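Local atomic coordinates of arylsulfatase (Pseudoalteromonas sp. MB47, PDB entry 7AJ0), a protein that probably removes sulfate groups from the algal polysaccharide fucoidan as an exo-acting, calcium-binding sulfatase that assembles into a hexamer. Residues A[35-40]-A[404-409]. Residues are numbered along the deposited sequence; the frame is centred on the assembly and turned at random.
Sequences KVAVSK and DQTAFL
A helix-on-helix packing on the periphery of the sulfatase fold brings A37 of the N-terminal helix 31-48 against T406 and A407, which open the short helix 406-409. The methyl of A37 does all the touching from its side: CB lies 4.0 Å from T406 CG2 and 4.0 Å from A407 CA, with the T406 carbonyl O at a similar distance. The small side chain lets the backbones come close, A37 CA to A407 CA being 5.4 Å, and no hydrogen bond crosses between the two segments. T406 divides its branches between two jobs. With CG2 anti to the backbone N, the methyl meets A37 while OG1, chi1 -65°, stays beside that N and reaches D404. This is an Asx turn at the start of the helix: D404 OD1 takes the backbone N of T406 at 3.0 Å, met from above the carboxylate plane, and, with its syn lone pair, accepts from T406 OG1 at 2.9 Å. Cutting T406 back to an alanine removes both OG1 and CG2, and would probably leave D404 OD1 with the backbone N-H as its one partner from this turn and a gap beside the A37 methyl. The other carboxylate oxygen, D404 OD2, forms a salt bridge with R386 of helix 377-387. Polar bonds to the long helix flank the A37 methyl: Q33 NE2 binds the A407 carbonyl, and K40 NZ that of L410.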
# COMPACT_ATOMS: atom_id res chain seq x y z
N LYS A 35 12.48 44.70 -27.95
CA LYS A 35 13.37 45.70 -28.54
C LYS A 35 14.81 45.19 -28.59
O LYS A 35 15.50 45.36 -29.60
CB LYS A 35 13.30 47.01 -27.76
CG LYS A 35 12.13 47.90 -28.13
CD LYS A 35 12.16 49.18 -27.31
CE LYS A 35 10.75 49.69 -27.01
NZ LYS A 35 10.77 50.83 -26.05
N VAL A 36 15.27 44.58 -27.50
CA VAL A 36 16.63 44.04 -27.48
C VAL A 36 16.78 42.95 -28.53
O VAL A 36 17.78 42.90 -29.26
CB VAL A 36 16.97 43.52 -26.07
CG1 VAL A 36 18.16 42.57 -26.13
CG2 VAL A 36 17.26 44.67 -25.13
N ALA A 37 15.80 42.05 -28.62
CA ALA A 37 15.89 40.94 -29.56
C ALA A 37 15.89 41.45 -31.00
O ALA A 37 16.65 40.94 -31.84
CB ALA A 37 14.74 39.96 -29.34
N VAL A 38 15.05 42.43 -31.31
CA VAL A 38 15.00 42.97 -32.67
C VAL A 38 16.33 43.59 -33.05
O VAL A 38 16.80 43.45 -34.18
CB VAL A 38 13.84 43.98 -32.80
CG1 VAL A 38 13.97 44.77 -34.09
CG2 VAL A 38 12.50 43.26 -32.74
N SER A 39 16.96 44.29 -32.10
CA SER A 39 18.24 44.93 -32.39
C SER A 39 19.35 43.90 -32.59
O SER A 39 20.17 44.04 -33.50
CB SER A 39 18.61 45.89 -31.25
OG SER A 39 19.95 46.33 -31.38
N LYS A 40 19.38 42.86 -31.75
CA LYS A 40 20.40 41.83 -31.90
C LYS A 40 20.26 41.10 -33.22
O LYS A 40 21.26 40.82 -33.90
CB LYS A 40 20.32 40.85 -30.73
CG LYS A 40 20.85 41.39 -29.42
CD LYS A 40 20.65 40.37 -28.31
CE LYS A 40 21.50 40.70 -27.09
NZ LYS A 40 21.36 39.66 -26.03
N ASP A 404 6.14 32.36 -29.78
CA ASP A 404 7.46 32.87 -30.13
C ASP A 404 8.18 33.32 -28.87
O ASP A 404 7.69 34.19 -28.15
CB ASP A 404 7.32 34.02 -31.12
CG ASP A 404 8.66 34.67 -31.45
OD1 ASP A 404 9.70 34.01 -31.27
OD2 ASP A 404 8.66 35.84 -31.89
N GLN A 405 9.35 32.73 -28.61
CA GLN A 405 10.13 33.03 -27.41
C GLN A 405 11.44 33.74 -27.73
O GLN A 405 12.35 33.76 -26.89
CB GLN A 405 10.41 31.74 -26.63
CG GLN A 405 9.17 31.06 -26.06
CD GLN A 405 8.67 31.72 -24.79
OE1 GLN A 405 8.96 32.89 -24.53
NE2 GLN A 405 7.92 30.97 -23.99
N THR A 406 11.56 34.33 -28.92
CA THR A 406 12.80 35.00 -29.28
C THR A 406 13.14 36.10 -28.28
O THR A 406 14.31 36.27 -27.91
CB THR A 406 12.70 35.57 -30.70
OG1 THR A 406 12.56 34.49 -31.63
CG2 THR A 406 13.93 36.39 -31.04
N ALA A 407 12.14 36.86 -27.83
CA ALA A 407 12.37 37.89 -26.82
C ALA A 407 12.76 37.29 -25.48
O ALA A 407 13.38 37.98 -24.66
CB ALA A 407 11.11 38.75 -26.65
N PHE A 408 12.42 36.03 -25.23
CA PHE A 408 12.79 35.37 -23.99
C PHE A 408 14.22 34.83 -24.06
O PHE A 408 14.99 34.98 -23.10
CB PHE A 408 11.78 34.26 -23.70
CG PHE A 408 12.16 33.35 -22.56
CD1 PHE A 408 12.42 33.86 -21.30
CD2 PHE A 408 12.20 31.98 -22.75
CE1 PHE A 408 12.75 33.02 -20.25
CE2 PHE A 408 12.53 31.13 -21.70
CZ PHE A 408 12.81 31.65 -20.45
N LEU A 409 14.59 34.24 -25.20
CA LEU A 409 15.90 33.61 -25.32
C LEU A 409 17.02 34.63 -25.53
O LEU A 409 18.16 34.37 -25.15
CB LEU A 409 15.90 32.62 -26.48
CG LEU A 409 15.01 31.38 -26.34
CD1 LEU A 409 14.98 30.58 -27.63
CD2 LEU A 409 15.48 30.51 -25.18